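Local coordinates for hypothetical protein yibA (Escherichia coli, PDB 1OYZ) that is of unknown function, possibly an oxidoreductase, and folds as an all-helical, HEAT-like repeat solenoid, at residues D240-A245 with E268-A273; E211-L216 with L225-D230; L163-L168 with R194-E199. All coordinates share one frame; numbering follows the deposited sequence.

Interaction 1: residues D240-A245 with E268-A273; sequences DIIEAA and EIITSA
Ile242 reaches from helix 239-248 onto the backbone of helix 268-277, and its CG2 methyl does most of the work. That methyl rests 3.9 Å from Ile270 CA, and the same CG2 lies 3.9 Å from Ile269 O, so it sits against main chain as much as against side chains. Its nearest side-chain neighbour is Ile270, with CG2 of Ile242 and CG1 of Ile270 4.1 Å apart. With chi1 at -55°, CG2 is swung anti to the backbone N and pushed across the gap, while CG1 carries CD1 to the CG2 branch of Ile269. One turn further on, Ala273 returns the favour: its CB packs 3.6 Å from Ile242 O, a methyl against a carbonyl.

At the polar margin a water joins the two helices. The water oxygen lies 2.6 Å from Ile269 O and donates to it, and it also donates to OE2 of Glu243. Ile269 O therefore takes two bonds, the other from Ala273 N within the helix. The second carboxylate oxygen of Glu243 is salt-bridged to Lys276, which ties the group that holds the water to the same neighbouring helix.

Leu232 of helix 225-232 and Val237 back up Ile242; Met260, Leu261 and Phe264 touch Ile270. The small alanine and the methyl laid on backbone suit a close approach, 8.5 Å between the short axes, with directions only 21° apart. Such near-parallel stacking of every second helix, with helix 254-261 between them in the chain, is consistent with a HEAT-like solenoid, where equivalent helices of successive helix pairs lie side by side.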
ATOM      1  N   ASP A 240       5.609  -0.394  18.782  1.00 36.05           N
ATOM      2  CA  ASP A 240       4.547  -1.306  18.378  1.00 35.83           C
ATOM      3  C   ASP A 240       4.648  -2.633  19.190  1.00 33.93           C
ATOM      4  O   ASP A 240       3.636  -3.239  19.499  1.00 31.90           O
ATOM      5  CB  ASP A 240       4.674  -1.644  16.870  1.00 37.62           C
ATOM      6  CG  ASP A 240       4.113  -0.541  15.931  1.00 37.38           C
ATOM      7  OD1 ASP A 240       2.889  -0.341  15.900  1.00 37.56           O
ATOM      8  OD2 ASP A 240       4.900   0.111  15.209  1.00 36.39           O
ATOM      9  N   ILE A 241       5.861  -3.081  19.513  1.00 32.25           N
ATOM     10  CA  ILE A 241       6.019  -4.329  20.249  1.00 33.16           C
ATOM     11  C   ILE A 241       5.480  -4.161  21.655  1.00 32.64           C
ATOM     12  O   ILE A 241       4.723  -4.997  22.161  1.00 32.74           O
ATOM     13  CB  ILE A 241       7.517  -4.794  20.235  1.00 36.25           C
ATOM     14  CG1 ILE A 241       7.731  -5.737  19.046  1.00 36.66           C
ATOM     15  CG2 ILE A 241       7.914  -5.524  21.531  1.00 35.54           C
ATOM     16  CD1 ILE A 241       7.246  -5.186  17.739  1.00 39.20           C
ATOM     17  N   ILE A 242       5.824  -3.043  22.267  1.00 32.35           N
ATOM     18  CA  ILE A 242       5.352  -2.761  23.606  1.00 32.53           C
ATOM     19  C   ILE A 242       3.839  -2.689  23.580  1.00 31.73           C
ATOM     20  O   ILE A 242       3.157  -3.242  24.438  1.00 31.76           O
ATOM     21  CB  ILE A 242       5.940  -1.441  24.094  1.00 33.92           C
ATOM     22  CG1 ILE A 242       7.462  -1.528  23.985  1.00 30.81           C
ATOM     23  CG2 ILE A 242       5.455  -1.143  25.535  1.00 32.03           C
ATOM     24  CD1 ILE A 242       8.204  -0.272  24.488  1.00 31.71           C
ATOM     25  N   GLU A 243       3.311  -2.040  22.556  1.00 32.34           N
ATOM     26  CA  GLU A 243       1.875  -1.898  22.413  1.00 33.71           C
ATOM     27  C   GLU A 243       1.174  -3.255  22.190  1.00 33.26           C
ATOM     28  O   GLU A 243       0.084  -3.508  22.734  1.00 30.67           O
ATOM     29  CB  GLU A 243       1.587  -0.966  21.244  1.00 40.30           C
ATOM     30  CG  GLU A 243       0.142  -0.942  20.833  1.00 47.74           C
ATOM     31  CD  GLU A 243      -0.696  -0.227  21.836  1.00 52.19           C
ATOM     32  OE1 GLU A 243      -1.933  -0.120  21.637  1.00 56.74           O
ATOM     33  OE2 GLU A 243      -0.107   0.237  22.838  1.00 57.29           O
ATOM     34  N   ALA A 244       1.788  -4.103  21.363  1.00 31.45           N
ATOM     35  CA  ALA A 244       1.255  -5.441  21.081  1.00 31.97           C
ATOM     36  C   ALA A 244       1.233  -6.242  22.393  1.00 31.71           C
ATOM     37  O   ALA A 244       0.303  -7.008  22.659  1.00 32.19           O
ATOM     38  CB  ALA A 244       2.127  -6.148  20.061  1.00 31.43           C
ATOM     39  N   ALA A 245       2.271  -6.047  23.200  1.00 31.83           N
ATOM     40  CA  ALA A 245       2.359  -6.720  24.476  1.00 32.63           C
ATOM     41  C   ALA A 245       1.105  -6.425  25.317  1.00 31.91           C
ATOM     42  O   ALA A 245       0.563  -7.324  25.977  1.00 31.98           O
ATOM     43  CB  ALA A 245       3.642  -6.302  25.213  1.00 30.77           C
ATOM     44  N   GLU A 268       5.734   5.732  29.706  1.00 49.20           N
ATOM     45  CA  GLU A 268       4.283   5.835  29.674  1.00 48.69           C
ATOM     46  C   GLU A 268       3.639   4.700  28.854  1.00 45.42           C
ATOM     47  O   GLU A 268       2.724   4.028  29.332  1.00 45.01           O
ATOM     48  CB  GLU A 268       3.867   7.194  29.101  1.00 50.55           C
ATOM     49  CG  GLU A 268       2.438   7.233  28.601  1.00 56.21           C
ATOM     50  CD  GLU A 268       2.110   8.530  27.888  1.00 61.63           C
ATOM     51  OE1 GLU A 268       1.893   9.548  28.587  1.00 64.26           O
ATOM     52  OE2 GLU A 268       2.081   8.540  26.628  1.00 64.15           O
ATOM     53  N   ILE A 269       4.125   4.496  27.632  1.00 42.19           N
ATOM     54  CA  ILE A 269       3.586   3.470  26.741  1.00 39.36           C
ATOM     55  C   ILE A 269       3.650   2.085  27.404  1.00 36.93           C
ATOM     56  O   ILE A 269       2.789   1.230  27.197  1.00 33.45           O
ATOM     57  CB  ILE A 269       4.335   3.491  25.369  1.00 40.60           C
ATOM     58  CG1 ILE A 269       3.609   2.569  24.377  1.00 40.74           C
ATOM     59  CG2 ILE A 269       5.825   3.123  25.548  1.00 36.59           C
ATOM     60  CD1 ILE A 269       4.269   2.500  23.006  1.00 42.96           C
ATOM     61  N   ILE A 270       4.669   1.897  28.226  1.00 36.63           N
ATOM     62  CA  ILE A 270       4.863   0.668  28.972  1.00 38.69           C
ATOM     63  C   ILE A 270       3.732   0.564  30.016  1.00 39.73           C
ATOM     64  O   ILE A 270       3.066  -0.478  30.151  1.00 36.97           O
ATOM     65  CB  ILE A 270       6.254   0.699  29.669  1.00 39.93           C
ATOM     66  CG1 ILE A 270       7.345   0.836  28.605  1.00 39.45           C
ATOM     67  CG2 ILE A 270       6.467  -0.551  30.521  1.00 38.60           C
ATOM     68  CD1 ILE A 270       8.750   0.944  29.153  1.00 39.18           C
ATOM     69  N   THR A 271       3.498   1.662  30.726  1.00 39.72           N
ATOM     70  CA  THR A 271       2.460   1.690  31.745  1.00 40.26           C
ATOM     71  C   THR A 271       1.114   1.406  31.122  1.00 40.39           C
ATOM     72  O   THR A 271       0.276   0.741  31.726  1.00 40.80           O
ATOM     73  CB  THR A 271       2.440   3.057  32.466  1.00 41.84           C
ATOM     74  OG1 THR A 271       3.689   3.243  33.141  1.00 44.26           O
ATOM     75  CG2 THR A 271       1.308   3.128  33.494  1.00 41.19           C
ATOM     76  N   SER A 272       0.908   1.887  29.901  1.00 41.16           N
ATOM     77  CA  SER A 272      -0.361   1.651  29.207  1.00 42.16           C
ATOM     78  C   SER A 272      -0.599   0.164  29.005  1.00 40.29           C
ATOM     79  O   SER A 272      -1.674  -0.355  29.273  1.00 39.52           O
ATOM     80  CB  SER A 272      -0.373   2.306  27.823  1.00 43.12           C
ATOM     81  OG  SER A 272      -0.291   3.712  27.927  1.00 49.32           O
ATOM     82  N   ALA A 273       0.422  -0.500  28.494  1.00 39.78           N
ATOM     83  CA  ALA A 273       0.336  -1.920  28.232  1.00 38.56           C
ATOM     84  C   ALA A 273       0.067  -2.609  29.562  1.00 38.88           C
ATOM     85  O   ALA A 273      -0.785  -3.493  29.643  1.00 40.46           O
ATOM     86  CB  ALA A 273       1.641  -2.418  27.614  1.00 36.52           C
TER
HETATM   87  O   HOH W   1       1.236   0.231  25.389  1.00 30.59           O

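Interaction 2: residues E211-L216 with L225-D230; sequences EAIIGL and LSVLCD
Two consecutive helices of the helical-repeat solenoid, 206-218 and 225-232, meet here through Ile213, which offers one branch to Val227 and the other to Leu228. Its CG2 methyl lies 3.7 Å from CD1 of Leu228, and at the end of its longer branch CD1 stands 3.9 Å from CG2 of Val227. The isoleucine thus sets its two branches against two successive residues of the other helix, and with both partners its side chain crosses obliquely. The beta-branch supplies the two arms; chi1 of -69° aims them, with CG1 anti to the carbonyl carbon and CG2 anti to the backbone N.

The pair belongs to the stacked helices of a HEAT-like solenoid. The backbones stay apart, with Ile213 CA and Leu228 CA 7.2 Å from each other, the closest such pair between the segments. Only side chains bridge the gap. Leu228 starts from a CB directed across the line to the other segment rather than along it, yet its CG, anti to the backbone N (chi1 -159°), brings CD1 round to the isoleucine.

Further layers close over the trio. Leu201 touches both Ile213 and Val227, and helix 239-248 supplies Ala244 to Ile213 and Ile241 with Leu248 to Leu228, leaving the isoleucine and leucine buried while Val227 keeps some exposure. Ile213 O also accepts a hydrogen bond from Ser217 OG, one turn on in the same helix.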
ATOM      1  N   GLU A 211       4.510  -6.620  11.607  1.00 27.58           N
ATOM      2  CA  GLU A 211       3.076  -6.733  11.321  1.00 25.96           C
ATOM      3  C   GLU A 211       2.492  -8.074  11.835  1.00 26.28           C
ATOM      4  O   GLU A 211       1.334  -8.135  12.280  1.00 24.40           O
ATOM      5  CB  GLU A 211       2.799  -6.592   9.808  1.00 29.21           C
ATOM      6  CG  GLU A 211       2.987  -5.133   9.215  1.00 37.09           C
ATOM      7  CD  GLU A 211       1.934  -4.130   9.664  1.00 37.55           C
ATOM      8  OE1 GLU A 211       0.782  -4.592   9.856  1.00 37.93           O
ATOM      9  OE2 GLU A 211       2.219  -2.877   9.786  1.00 41.55           O
ATOM     10  N   ALA A 212       3.284  -9.148  11.754  1.00 26.04           N
ATOM     11  CA  ALA A 212       2.837 -10.468  12.231  1.00 24.88           C
ATOM     12  C   ALA A 212       2.641 -10.393  13.750  1.00 24.44           C
ATOM     13  O   ALA A 212       1.637 -10.863  14.296  1.00 26.26           O
ATOM     14  CB  ALA A 212       3.880 -11.542  11.872  1.00 26.51           C
ATOM     15  N   ILE A 213       3.603  -9.783  14.424  1.00 25.18           N
ATOM     16  CA  ILE A 213       3.514  -9.617  15.866  1.00 24.93           C
ATOM     17  C   ILE A 213       2.294  -8.805  16.271  1.00 26.46           C
ATOM     18  O   ILE A 213       1.548  -9.194  17.186  1.00 24.09           O
ATOM     19  CB  ILE A 213       4.780  -8.936  16.422  1.00 25.54           C
ATOM     20  CG1 ILE A 213       5.959  -9.909  16.292  1.00 24.02           C
ATOM     21  CG2 ILE A 213       4.555  -8.524  17.881  1.00 26.77           C
ATOM     22  CD1 ILE A 213       7.296  -9.307  16.480  1.00 20.40           C
ATOM     23  N   ILE A 214       2.051  -7.676  15.603  1.00 28.24           N
ATOM     24  CA  ILE A 214       0.877  -6.893  16.005  1.00 29.84           C
ATOM     25  C   ILE A 214      -0.382  -7.659  15.598  1.00 29.90           C
ATOM     26  O   ILE A 214      -1.377  -7.681  16.320  1.00 28.46           O
ATOM     27  CB  ILE A 214       0.873  -5.432  15.410  1.00 33.02           C
ATOM     28  CG1 ILE A 214       0.024  -5.362  14.180  1.00 35.29           C
ATOM     29  CG2 ILE A 214       2.281  -4.958  15.060  1.00 35.21           C
ATOM     30  CD1 ILE A 214      -1.324  -4.797  14.498  1.00 37.54           C
ATOM     31  N   GLY A 215      -0.334  -8.307  14.441  1.00 30.90           N
ATOM     32  CA  GLY A 215      -1.493  -9.064  14.006  1.00 31.49           C
ATOM     33  C   GLY A 215      -1.839 -10.199  14.971  1.00 29.82           C
ATOM     34  O   GLY A 215      -3.008 -10.379  15.354  1.00 28.64           O
ATOM     35  N   LEU A 216      -0.834 -10.963  15.379  1.00 28.72           N
ATOM     36  CA  LEU A 216      -1.108 -12.072  16.286  1.00 27.86           C
ATOM     37  C   LEU A 216      -1.539 -11.549  17.641  1.00 27.64           C
ATOM     38  O   LEU A 216      -2.449 -12.090  18.248  1.00 27.29           O
ATOM     39  CB  LEU A 216       0.112 -12.997  16.414  1.00 26.34           C
ATOM     40  CG  LEU A 216       0.295 -13.827  15.139  1.00 30.34           C
ATOM     41  CD1 LEU A 216       1.644 -14.515  15.090  1.00 28.22           C
ATOM     42  CD2 LEU A 216      -0.823 -14.848  15.066  1.00 30.07           C
ATOM     43  N   LEU A 225       3.928 -15.199  21.971  1.00 30.62           N
ATOM     44  CA  LEU A 225       4.658 -14.997  23.227  1.00 32.98           C
ATOM     45  C   LEU A 225       6.175 -15.055  23.223  1.00 32.86           C
ATOM     46  O   LEU A 225       6.865 -14.130  23.687  1.00 31.33           O
ATOM     47  CB  LEU A 225       4.179 -15.980  24.290  1.00 36.95           C
ATOM     48  CG  LEU A 225       3.141 -15.458  25.273  1.00 40.54           C
ATOM     49  CD1 LEU A 225       3.583 -14.122  25.853  1.00 35.02           C
ATOM     50  CD2 LEU A 225       1.820 -15.311  24.542  1.00 42.56           C
ATOM     51  N   SER A 226       6.711 -16.155  22.728  1.00 31.43           N
ATOM     52  CA  SER A 226       8.161 -16.301  22.733  1.00 33.25           C
ATOM     53  C   SER A 226       8.907 -15.163  22.012  1.00 31.72           C
ATOM     54  O   SER A 226       9.841 -14.578  22.554  1.00 31.36           O
ATOM     55  CB  SER A 226       8.538 -17.649  22.117  1.00 32.91           C
ATOM     56  OG  SER A 226       9.870 -17.974  22.466  1.00 38.97           O
ATOM     57  N   VAL A 227       8.494 -14.843  20.794  1.00 32.13           N
ATOM     58  CA  VAL A 227       9.176 -13.784  20.051  1.00 32.65           C
ATOM     59  C   VAL A 227       8.906 -12.448  20.726  1.00 31.05           C
ATOM     60  O   VAL A 227       9.785 -11.604  20.851  1.00 30.92           O
ATOM     61  CB  VAL A 227       8.708 -13.758  18.560  1.00 33.08           C
ATOM     62  CG1 VAL A 227       7.199 -13.878  18.512  1.00 37.21           C
ATOM     63  CG2 VAL A 227       9.146 -12.460  17.874  1.00 33.01           C
ATOM     64  N   LEU A 228       7.687 -12.265  21.186  1.00 31.74           N
ATOM     65  CA  LEU A 228       7.348 -11.021  21.840  1.00 33.98           C
ATOM     66  C   LEU A 228       8.312 -10.803  23.023  1.00 35.53           C
ATOM     67  O   LEU A 228       8.922  -9.733  23.159  1.00 30.99           O
ATOM     68  CB  LEU A 228       5.893 -11.076  22.297  1.00 34.68           C
ATOM     69  CG  LEU A 228       5.178  -9.749  22.556  1.00 34.66           C
ATOM     70  CD1 LEU A 228       5.443  -8.765  21.415  1.00 37.62           C
ATOM     71  CD2 LEU A 228       3.695 -10.008  22.720  1.00 33.10           C
ATOM     72  N   CYS A 229       8.462 -11.832  23.858  1.00 36.93           N
ATOM     73  CA  CYS A 229       9.376 -11.777  25.002  1.00 37.68           C
ATOM     74  C   CYS A 229      10.779 -11.352  24.555  1.00 38.87           C
ATOM     75  O   CYS A 229      11.406 -10.479  25.178  1.00 38.70           O
ATOM     76  CB  CYS A 229       9.462 -13.151  25.684  1.00 39.16           C
ATOM     77  SG  CYS A 229      10.790 -13.310  26.922  1.00 45.74           S
ATOM     78  N   ASP A 230      11.281 -11.949  23.477  1.00 37.63           N
ATOM     79  CA  ASP A 230      12.614 -11.594  23.011  1.00 40.14           C
ATOM     80  C   ASP A 230      12.753 -10.131  22.593  1.00 38.98           C
ATOM     81  O   ASP A 230      13.779  -9.508  22.845  1.00 38.75           O
ATOM     82  CB  ASP A 230      13.035 -12.447  21.820  1.00 43.35           C
ATOM     83  CG  ASP A 230      13.147 -13.911  22.161  1.00 46.95           C
ATOM     84  OD1 ASP A 230      13.272 -14.713  21.208  1.00 47.24           O
ATOM     85  OD2 ASP A 230      13.113 -14.249  23.366  1.00 49.43           O
TER

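Interaction 3: residues L163-L168 with R194-E199; sequences LLINLL and RDCFVE
This is apolar side-chain packing between alternate helices of the solenoid: Ile165 and Leu168 near the end of helix 161-168 lie against Cys196 and Phe197 of helix 191-200, with helix 173-186 intervening in the chain. The short axes run nearly parallel, at 15° to one another, and pass no closer than 10.5 Å, a spacing bridged by side chains on both sides.

Leu168 carries most of it and splits its methyls between two neighbours. CD1 sits 3.8 Å from Cys196 CB, nearer to that carbon than to the sulfur. CD2 comes to the rim of the phenylalanine ring, lying in the ring plane 4.0 Å from Phe197 CE1, so the leucine meets an edge and is not stacked on a face. CD1 also brushes that corner, 4.2 Å from the same CE1. The sulfur itself reaches the other hydrophobic neighbour, with Cys196 SG 4.2 Å from CG2 of Ile165. With chi1 at -72°, SG is anti to the carbonyl carbon of Cys196, which places it within contact of Ile165 CG2, with Leu168 CD1 hardly farther away.

Around this, Ile183 and Met200 pack on Leu168, Asp192 and Ile193 on Ile165, and Asn184 and Leu216 on Phe197. Segment 163-168 lies in the HEAT-repeat part of the chain, with which this near-parallel stacking is consistent. At the border, Asp195 is salt-bridged to Arg223 and Arg194 to Asp189, charges that look to other parts of the chain.

The pair is therefore held by apolar packing, a leucine methyl at an aromatic edge and a thiol against an isoleucine methyl; its hold comes from van der Waals contact and the burial of Leu168 and Phe197, with no hydrogen bond between the two segments.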
ATOM      1  N   LEU A 163      -6.812 -14.055  -1.815  1.00 40.18           N
ATOM      2  CA  LEU A 163      -5.745 -13.410  -2.583  1.00 38.95           C
ATOM      3  C   LEU A 163      -4.699 -12.917  -1.583  1.00 36.86           C
ATOM      4  O   LEU A 163      -3.510 -13.173  -1.723  1.00 36.40           O
ATOM      5  CB  LEU A 163      -6.312 -12.242  -3.393  1.00 35.39           C
ATOM      6  CG  LEU A 163      -7.457 -12.561  -4.373  1.00 38.53           C
ATOM      7  CD1 LEU A 163      -7.680 -11.308  -5.219  1.00 35.23           C
ATOM      8  CD2 LEU A 163      -7.139 -13.775  -5.302  1.00 34.22           C
ATOM      9  N   LEU A 164      -5.190 -12.205  -0.580  1.00 35.76           N
ATOM     10  CA  LEU A 164      -4.392 -11.685   0.515  1.00 35.90           C
ATOM     11  C   LEU A 164      -3.503 -12.787   1.103  1.00 36.47           C
ATOM     12  O   LEU A 164      -2.289 -12.616   1.265  1.00 35.96           O
ATOM     13  CB  LEU A 164      -5.334 -11.131   1.587  1.00 36.23           C
ATOM     14  CG  LEU A 164      -5.346  -9.604   1.752  1.00 37.33           C
ATOM     15  CD1 LEU A 164      -4.758  -8.928   0.533  1.00 36.26           C
ATOM     16  CD2 LEU A 164      -6.768  -9.131   2.025  1.00 36.67           C
ATOM     17  N   ILE A 165      -4.106 -13.938   1.390  1.00 38.12           N
ATOM     18  CA  ILE A 165      -3.361 -15.048   1.942  1.00 37.94           C
ATOM     19  C   ILE A 165      -2.248 -15.460   1.002  1.00 37.95           C
ATOM     20  O   ILE A 165      -1.112 -15.653   1.436  1.00 38.08           O
ATOM     21  CB  ILE A 165      -4.310 -16.239   2.239  1.00 40.80           C
ATOM     22  CG1 ILE A 165      -5.248 -15.859   3.379  1.00 39.06           C
ATOM     23  CG2 ILE A 165      -3.520 -17.487   2.613  1.00 40.04           C
ATOM     24  CD1 ILE A 165      -6.242 -16.943   3.750  1.00 42.22           C
ATOM     25  N   ASN A 166      -2.536 -15.579  -0.294  1.00 38.06           N
ATOM     26  CA  ASN A 166      -1.460 -15.975  -1.205  1.00 37.02           C
ATOM     27  C   ASN A 166      -0.351 -14.911  -1.243  1.00 34.81           C
ATOM     28  O   ASN A 166       0.819 -15.253  -1.368  1.00 35.35           O
ATOM     29  CB  ASN A 166      -2.000 -16.232  -2.618  1.00 40.97           C
ATOM     30  CG  ASN A 166      -1.235 -17.339  -3.346  1.00 42.86           C
ATOM     31  OD1 ASN A 166      -1.221 -18.484  -2.905  1.00 45.06           O
ATOM     32  ND2 ASN A 166      -0.581 -16.994  -4.452  1.00 45.20           N
ATOM     33  N   LEU A 167      -0.712 -13.634  -1.116  1.00 31.86           N
ATOM     34  CA  LEU A 167       0.286 -12.559  -1.128  1.00 31.41           C
ATOM     35  C   LEU A 167       1.142 -12.588   0.145  1.00 32.08           C
ATOM     36  O   LEU A 167       2.278 -12.120   0.157  1.00 31.48           O
ATOM     37  CB  LEU A 167      -0.390 -11.182  -1.301  1.00 28.22           C
ATOM     38  CG  LEU A 167      -1.073 -10.990  -2.677  1.00 30.90           C
ATOM     39  CD1 LEU A 167      -1.909  -9.710  -2.726  1.00 31.07           C
ATOM     40  CD2 LEU A 167      -0.007 -10.963  -3.773  1.00 29.76           C
ATOM     41  N   LEU A 168       0.586 -13.115   1.227  1.00 32.57           N
ATOM     42  CA  LEU A 168       1.370 -13.220   2.442  1.00 34.71           C
ATOM     43  C   LEU A 168       2.527 -14.172   2.146  1.00 36.39           C
ATOM     44  O   LEU A 168       3.594 -14.072   2.758  1.00 38.01           O
ATOM     45  CB  LEU A 168       0.539 -13.805   3.579  1.00 33.43           C
ATOM     46  CG  LEU A 168      -0.555 -12.926   4.165  1.00 34.58           C
ATOM     47  CD1 LEU A 168      -1.398 -13.753   5.160  1.00 32.45           C
ATOM     48  CD2 LEU A 168       0.075 -11.725   4.853  1.00 34.02           C
ATOM     49  N   ARG A 194      -3.880 -16.645  10.788  1.00 31.95           N
ATOM     50  CA  ARG A 194      -3.095 -16.780  11.991  1.00 32.99           C
ATOM     51  C   ARG A 194      -1.873 -17.644  11.729  1.00 32.52           C
ATOM     52  O   ARG A 194      -0.742 -17.257  12.057  1.00 31.92           O
ATOM     53  CB  ARG A 194      -3.939 -17.350  13.108  1.00 34.47           C
ATOM     54  CG  ARG A 194      -4.770 -16.294  13.720  1.00 38.10           C
ATOM     55  CD  ARG A 194      -5.535 -16.823  14.862  1.00 43.10           C
ATOM     56  NE  ARG A 194      -6.588 -15.896  15.229  1.00 45.71           N
ATOM     57  CZ  ARG A 194      -7.238 -15.939  16.381  1.00 47.22           C
ATOM     58  NH1 ARG A 194      -6.924 -16.869  17.279  1.00 47.17           N
ATOM     59  NH2 ARG A 194      -8.192 -15.054  16.631  1.00 45.21           N
ATOM     60  N   ASP A 195      -2.075 -18.800  11.099  1.00 32.56           N
ATOM     61  CA  ASP A 195      -0.936 -19.663  10.830  1.00 31.83           C
ATOM     62  C   ASP A 195       0.080 -18.952   9.939  1.00 29.30           C
ATOM     63  O   ASP A 195       1.289 -19.116  10.128  1.00 29.55           O
ATOM     64  CB  ASP A 195      -1.385 -21.009  10.209  1.00 34.24           C
ATOM     65  CG  ASP A 195      -2.335 -21.798  11.133  1.00 38.64           C
ATOM     66  OD1 ASP A 195      -2.217 -21.652  12.367  1.00 37.42           O
ATOM     67  OD2 ASP A 195      -3.193 -22.570  10.630  1.00 40.89           O
ATOM     68  N   CYS A 196      -0.368 -18.147   8.976  1.00 27.49           N
ATOM     69  CA  CYS A 196       0.636 -17.471   8.144  1.00 26.57           C
ATOM     70  C   CYS A 196       1.374 -16.450   9.001  1.00 25.95           C
ATOM     71  O   CYS A 196       2.572 -16.287   8.842  1.00 26.29           O
ATOM     72  CB  CYS A 196       0.010 -16.784   6.920  1.00 28.87           C
ATOM     73  SG  CYS A 196      -0.559 -17.951   5.614  1.00 36.41           S
ATOM     74  N   PHE A 197       0.672 -15.780   9.918  1.00 23.48           N
ATOM     75  CA  PHE A 197       1.352 -14.823  10.761  1.00 28.28           C
ATOM     76  C   PHE A 197       2.396 -15.521  11.662  1.00 28.41           C
ATOM     77  O   PHE A 197       3.525 -15.027  11.771  1.00 30.43           O
ATOM     78  CB  PHE A 197       0.343 -14.020  11.590  1.00 33.22           C
ATOM     79  CG  PHE A 197      -0.309 -12.887  10.827  1.00 32.06           C
ATOM     80  CD1 PHE A 197      -0.117 -12.746   9.457  1.00 35.55           C
ATOM     81  CD2 PHE A 197      -1.099 -11.967  11.477  1.00 34.55           C
ATOM     82  CE1 PHE A 197      -0.702 -11.694   8.744  1.00 38.02           C
ATOM     83  CE2 PHE A 197      -1.698 -10.905  10.778  1.00 37.20           C
ATOM     84  CZ  PHE A 197      -1.497 -10.766   9.406  1.00 36.84           C
ATOM     85  N   VAL A 198       2.042 -16.660  12.275  1.00 26.81           N
ATOM     86  CA  VAL A 198       2.991 -17.386  13.140  1.00 26.33           C
ATOM     87  C   VAL A 198       4.276 -17.663  12.340  1.00 27.63           C
ATOM     88  O   VAL A 198       5.388 -17.432  12.815  1.00 25.07           O
ATOM     89  CB  VAL A 198       2.358 -18.737  13.668  1.00 28.05           C
ATOM     90  CG1 VAL A 198       3.421 -19.611  14.328  1.00 24.37           C
ATOM     91  CG2 VAL A 198       1.224 -18.441  14.660  1.00 22.67           C
ATOM     92  N   GLU A 199       4.118 -18.097  11.090  1.00 29.29           N
ATOM     93  CA  GLU A 199       5.272 -18.379  10.253  1.00 31.28           C
ATOM     94  C   GLU A 199       6.043 -17.117   9.966  1.00 29.97           C
ATOM     95  O   GLU A 199       7.271 -17.134   9.844  1.00 30.62           O
ATOM     96  CB  GLU A 199       4.845 -19.005   8.919  1.00 35.67           C
ATOM     97  CG  GLU A 199       4.106 -20.323   9.093  1.00 46.46           C
ATOM     98  CD  GLU A 199       4.953 -21.356   9.833  1.00 50.71           C
ATOM     99  OE1 GLU A 199       4.383 -22.300  10.432  1.00 54.90           O
ATOM    100  OE2 GLU A 199       6.197 -21.222   9.807  1.00 54.15           O
TER

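Interactions 3, 2 and 1 follow one another along the C-terminal part of the solenoid and share no helix, yet neighbours touch: Phe197 of interaction 3 packs on Gly215 and Leu216 of interaction 2, and Ile213 and Leu228 of interaction 2 meet Ala244, Ile241 and Ala245 of interaction 1. Interactions 1 and 3 are about 25 Å apart, centre to centre, and do not meet. Both join alternate helices nearly parallel, whereas interaction 2 joins consecutive ones. Interactions 1 and 2 are buried and interaction 3 partly so. Chemistry differs too: side chains alone serve interactions 2 and 3, while interaction 1 packs against backbone and adds a water bridge.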